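Local structure of beta-L-arabinobiosidase (Bacteroides thetaiotaomicron, 5MQR) at residues G186-E191 with G199-I204; L536-R541 with R555-P560. The protein probably cleaves glycosidic bonds in plant pectin as a beta-L-arabinobiosidase and may also have exo-alpha-sialidase activity. All coordinates share one frame; numbering follows the deposited sequence.

Contact 1. Residues G186-E191 with G199-I204; sequences GRVVRE and GPIYFI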
# COMPACT_ATOMS: atom_id res chain seq x y z
N GLY A 186 -29.99 29.51 25.92
CA GLY A 186 -28.89 30.11 25.20
C GLY A 186 -27.60 29.33 25.22
O GLY A 186 -27.50 28.27 25.84
N ARG A 187 -26.59 29.90 24.57
CA ARG A 187 -25.32 29.26 24.42
C ARG A 187 -24.27 29.95 25.27
O ARG A 187 -24.22 31.17 25.33
CB ARG A 187 -24.92 29.27 22.97
CG ARG A 187 -23.93 28.17 22.66
CD ARG A 187 -23.63 28.12 21.20
NE ARG A 187 -24.83 27.75 20.44
CZ ARG A 187 -25.16 26.52 20.07
NH1 ARG A 187 -24.41 25.45 20.36
NH2 ARG A 187 -26.28 26.36 19.36
N VAL A 188 -23.43 29.14 25.91
CA VAL A 188 -22.40 29.63 26.82
C VAL A 188 -21.04 29.23 26.32
O VAL A 188 -20.90 28.28 25.55
CB VAL A 188 -22.57 29.13 28.27
CG1 VAL A 188 -23.85 29.66 28.87
CG2 VAL A 188 -22.53 27.60 28.36
N VAL A 189 -20.04 29.97 26.78
CA VAL A 189 -18.64 29.77 26.45
C VAL A 189 -17.81 29.99 27.70
O VAL A 189 -18.21 30.72 28.60
CB VAL A 189 -18.12 30.78 25.40
CG1 VAL A 189 -18.67 30.49 24.02
CG2 VAL A 189 -18.41 32.23 25.81
N ARG A 190 -16.63 29.37 27.71
CA ARG A 190 -15.57 29.74 28.64
C ARG A 190 -14.21 29.38 28.08
O ARG A 190 -14.09 28.47 27.27
CB ARG A 190 -15.79 29.08 30.01
CG ARG A 190 -15.40 27.62 30.10
CD ARG A 190 -16.00 26.97 31.34
NE ARG A 190 -15.67 27.72 32.55
CZ ARG A 190 -16.01 27.37 33.78
NH1 ARG A 190 -16.70 26.26 34.02
NH2 ARG A 190 -15.65 28.14 34.79
N GLU A 191 -13.19 30.12 28.50
CA GLU A 191 -11.85 29.88 28.03
C GLU A 191 -11.25 28.72 28.79
O GLU A 191 -11.45 28.59 30.00
CB GLU A 191 -10.98 31.12 28.22
CG GLU A 191 -9.58 30.91 27.65
CD GLU A 191 -8.82 32.19 27.39
OE1 GLU A 191 -9.35 33.28 27.70
OE2 GLU A 191 -7.69 32.10 26.88
N GLY A 199 -11.65 29.87 32.65
CA GLY A 199 -12.15 31.23 32.87
C GLY A 199 -13.62 31.23 33.22
O GLY A 199 -14.25 30.16 33.30
N PRO A 200 -14.19 32.43 33.46
CA PRO A 200 -15.60 32.42 33.83
C PRO A 200 -16.51 32.06 32.66
O PRO A 200 -16.11 32.14 31.50
CB PRO A 200 -15.86 33.85 34.36
CG PRO A 200 -14.50 34.48 34.54
CD PRO A 200 -13.58 33.77 33.60
N ILE A 201 -17.71 31.58 33.01
CA ILE A 201 -18.72 31.26 32.03
C ILE A 201 -19.45 32.53 31.61
O ILE A 201 -19.85 33.32 32.45
CB ILE A 201 -19.76 30.25 32.58
CG1 ILE A 201 -19.06 28.94 32.96
CG2 ILE A 201 -20.83 29.97 31.51
CD1 ILE A 201 -19.91 28.01 33.79
N TYR A 202 -19.60 32.70 30.30
CA TYR A 202 -20.44 33.75 29.76
C TYR A 202 -21.42 33.19 28.71
O TYR A 202 -21.18 32.15 28.10
CB TYR A 202 -19.61 34.84 29.10
CG TYR A 202 -18.58 35.50 29.99
CD1 TYR A 202 -17.29 34.96 30.12
CD2 TYR A 202 -18.86 36.69 30.65
CE1 TYR A 202 -16.34 35.58 30.93
CE2 TYR A 202 -17.92 37.30 31.45
CZ TYR A 202 -16.66 36.74 31.58
OH TYR A 202 -15.73 37.36 32.37
N PHE A 203 -22.50 33.92 28.51
CA PHE A 203 -23.37 33.71 27.38
C PHE A 203 -22.82 34.40 26.14
O PHE A 203 -22.42 35.56 26.17
CB PHE A 203 -24.77 34.24 27.66
CG PHE A 203 -25.64 33.29 28.39
CD1 PHE A 203 -26.41 32.37 27.69
CD2 PHE A 203 -25.70 33.30 29.77
CE1 PHE A 203 -27.22 31.48 28.34
CE2 PHE A 203 -26.51 32.41 30.44
CZ PHE A 203 -27.28 31.50 29.72
N ILE A 204 -22.82 33.65 25.05
CA ILE A 204 -22.48 34.17 23.74
C ILE A 204 -23.74 34.36 22.85
O ILE A 204 -23.72 35.16 21.91
CB ILE A 204 -21.43 33.25 23.07
CG1 ILE A 204 -20.80 33.94 21.84
CG2 ILE A 204 -22.02 31.92 22.66
CD1 ILE A 204 -19.57 33.24 21.28
O HOH W 1 -13.85 32.26 30.21
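Val-188 CG1 sits over the centre of one face of the Phe-203 ring, 3.8 Å from the centroid and almost on the ring normal. Gly-186 meets the same ring at its edge, in plane. The Arg-190 guanidinium carries Ile-201 CG1 over the centre of one face, 3.5 Å from Arg-190 CZ. At its edge, within 1° of its plane, lies the carbonyl of Gly-199. Arg-190 NE and NH2 both donate to Gly-199 O, each at 2.9 Å. This side-on, two-nitrogen grip on one acceptor fixes the rotation of the group. Arg-190 CG lies between the backbone N and the carbonyl carbon (chi1 78°), and a bend at chi3 turns the head to Gly-199. The remaining nitrogen, NH1, bonds to Val-122 O.

The two segments form an antiparallel beta hairpin at the outer edge of a four-stranded sheet, consistent with a blade of the N-terminal beta propeller. Val-189 and Tyr-202 are its hydrogen-bonded pair, with Tyr-202 N to Val-189 O at 3.0 Å and nearly straight. Val-189 N donates to Tyr-202 O in return, and Ile-204 N to Arg-187 O. Val-188 and Phe-203 are the neighbouring non-hydrogen-bonded pair. Gly-199 N closes the turn end on Glu-191 O at 2.9 Å. A water bridges there, accepting from Glu-191 N and donating to Pro-200 O. On the sheet face of Val-189, its CG1 meets Ile-204 CG2 at 3.9 Å. Helix 226-236 covers that side through Phe-228 and Cys-232. Arg-187 turns its head away to a salt bridge with Glu-248 and a cation-pi contact with Trp-245.

Contact 2. Residues L536-R541 with R555-P560; sequences LSTADR and RMFYAP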
# COMPACT_ATOMS: atom_id res chain seq x y z
N LEU A 536 -2.16 -23.91 9.39
CA LEU A 536 -3.47 -23.89 8.76
C LEU A 536 -3.32 -24.01 7.24
O LEU A 536 -2.46 -23.35 6.65
CB LEU A 536 -4.21 -22.59 9.08
CG LEU A 536 -4.49 -22.32 10.55
CD1 LEU A 536 -3.34 -21.59 11.22
CD2 LEU A 536 -5.77 -21.52 10.69
N SER A 537 -4.18 -24.80 6.62
CA SER A 537 -4.22 -24.92 5.15
C SER A 537 -5.66 -24.75 4.69
O SER A 537 -6.52 -25.54 5.07
CB SER A 537 -3.68 -26.29 4.69
OG SER A 537 -3.87 -26.49 3.30
N THR A 538 -5.92 -23.73 3.88
CA THR A 538 -7.27 -23.51 3.37
C THR A 538 -7.68 -24.57 2.36
O THR A 538 -8.83 -25.04 2.38
CB THR A 538 -7.48 -22.10 2.82
OG1 THR A 538 -6.59 -21.85 1.74
CG2 THR A 538 -7.25 -21.05 3.92
N ALA A 539 -6.72 -24.99 1.53
CA ALA A 539 -6.94 -26.04 0.52
C ALA A 539 -7.22 -27.41 1.14
O ALA A 539 -8.11 -28.11 0.70
CB ALA A 539 -5.76 -26.12 -0.48
N ASP A 540 -6.47 -27.78 2.17
CA ASP A 540 -6.75 -29.03 2.90
C ASP A 540 -7.80 -28.84 4.00
O ASP A 540 -8.23 -29.82 4.61
CB ASP A 540 -5.48 -29.61 3.54
CG ASP A 540 -4.38 -29.93 2.51
OD1 ASP A 540 -4.68 -30.03 1.30
OD2 ASP A 540 -3.21 -30.08 2.94
N ARG A 541 -8.12 -27.59 4.31
CA ARG A 541 -9.18 -27.23 5.25
C ARG A 541 -8.89 -27.76 6.66
O ARG A 541 -9.79 -28.28 7.31
CB ARG A 541 -10.56 -27.73 4.72
CG ARG A 541 -11.82 -27.09 5.34
CD ARG A 541 -13.08 -27.36 4.50
NE ARG A 541 -13.28 -28.79 4.29
CZ ARG A 541 -13.88 -29.63 5.13
NH1 ARG A 541 -14.41 -29.22 6.28
NH2 ARG A 541 -13.94 -30.91 4.81
N ARG A 555 -7.57 -30.84 13.46
CA ARG A 555 -9.00 -30.78 13.15
C ARG A 555 -9.22 -30.13 11.82
O ARG A 555 -8.41 -29.37 11.36
CB ARG A 555 -9.76 -29.98 14.22
CG ARG A 555 -10.21 -30.75 15.45
CD ARG A 555 -11.07 -31.95 15.11
NE ARG A 555 -11.55 -32.67 16.29
CZ ARG A 555 -10.84 -33.55 17.01
NH1 ARG A 555 -9.57 -33.82 16.72
NH2 ARG A 555 -11.40 -34.14 18.06
N MSE A 556 -10.37 -30.39 11.23
CA MSE A 556 -10.80 -29.65 10.06
C MSE A 556 -11.20 -28.26 10.54
O MSE A 556 -11.53 -28.05 11.71
CB MSE A 556 -11.96 -30.38 9.38
CG MSE A 556 -11.71 -31.86 9.06
SE MSE A 556 -10.18 -32.07 7.85
CE MSE A 556 -10.85 -31.25 6.22
N PHE A 557 -11.14 -27.29 9.65
CA PHE A 557 -11.76 -26.01 9.91
C PHE A 557 -13.25 -26.23 10.23
O PHE A 557 -13.91 -27.03 9.57
CB PHE A 557 -11.73 -25.11 8.68
CG PHE A 557 -10.38 -24.58 8.29
CD1 PHE A 557 -9.23 -24.77 9.07
CD2 PHE A 557 -10.27 -23.85 7.09
CE1 PHE A 557 -8.01 -24.26 8.67
CE2 PHE A 557 -9.05 -23.33 6.69
CZ PHE A 557 -7.91 -23.54 7.48
N TYR A 558 -13.79 -25.50 11.22
CA TYR A 558 -15.22 -25.53 11.45
C TYR A 558 -16.01 -24.63 10.48
O TYR A 558 -17.20 -24.81 10.34
CB TYR A 558 -15.59 -25.31 12.92
CG TYR A 558 -15.51 -23.91 13.48
CD1 TYR A 558 -16.59 -23.03 13.37
CD2 TYR A 558 -14.41 -23.50 14.23
CE1 TYR A 558 -16.56 -21.78 13.95
CE2 TYR A 558 -14.37 -22.25 14.82
CZ TYR A 558 -15.44 -21.40 14.68
OH TYR A 558 -15.40 -20.18 15.28
N ALA A 559 -15.30 -23.72 9.79
CA ALA A 559 -15.86 -22.95 8.69
C ALA A 559 -14.81 -22.81 7.60
O ALA A 559 -13.66 -22.51 7.90
CB ALA A 559 -16.30 -21.56 9.16
N PRO A 560 -15.20 -22.99 6.33
CA PRO A 560 -14.24 -22.82 5.26
C PRO A 560 -13.98 -21.34 4.95
O PRO A 560 -14.86 -20.50 5.11
CB PRO A 560 -14.92 -23.55 4.10
CG PRO A 560 -16.37 -23.39 4.36
CD PRO A 560 -16.49 -23.51 5.84
O HOH W 2 -15.12 -26.63 7.21
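Phe-557 CG stands anti to its carbonyl carbon (chi1 -70°), which carries the ring against the backbone of Arg-541. Arg-541 CG is anti to the backbone N (chi1 -162°), and bends in Arg-541 at chi3 and in selenomethionine Met-556 at chi2 and chi3 bring Met-556 CE over one face of the guanidinium, 3.4 Å from Arg-541 NH2. The Arg-541 backbone covers one face of the Phe-557 ring, its CA 4.1 Å from the centroid in a CH-pi contact. The guanidinium and ring planes are 86° apart. Phe-557 N donates to Arg-541 O at 2.9 Å, from above the carbonyl plane. A water in the guanidinium plane accepts from Arg-541 NH1 and donates to Phe-557 O. Leu-536 CD2 reaches Phe-557 CE1 at 4.1 Å, and Thr-538 CG2 lies 4.0 Å from Phe-557 CE2. Ser-537 OG accepts from Asp-540 N, an ST motif within the turn, and also bonds to Glu-470. Strand 542-547 pairs with strands 530-537 and 550-556, which lead into the turn and the Phe-557 loop. This antiparallel sheet packs on a second sheet, where Leu-536 touches Cys-499 of strand 498-504 and Ile-564 of strand 564-570, consistent with a beta sandwich in the sialidase-like CBM domain.

Contact 1 and contact 2 lie far apart in one chain. Their centres are about 62 Å apart, their nearest atoms about 47 Å, and they do not touch. They follow in series along the sequence. Residues 186-191 and 199-204 belong to the N-terminal beta propeller; residues 536-541 and 555-560 belong to the sialidase-like CBM domain. Contact 1 is mostly buried, while contact 2 is partly buried with several exposed residues. A bound calcium ion lies about 10 Å from the side chain of Arg-187 in contact 1. Neither contact includes the residues of the Asp-452, Asp-454, Asp-457 and Glu-597 calcium site or of the sodium site.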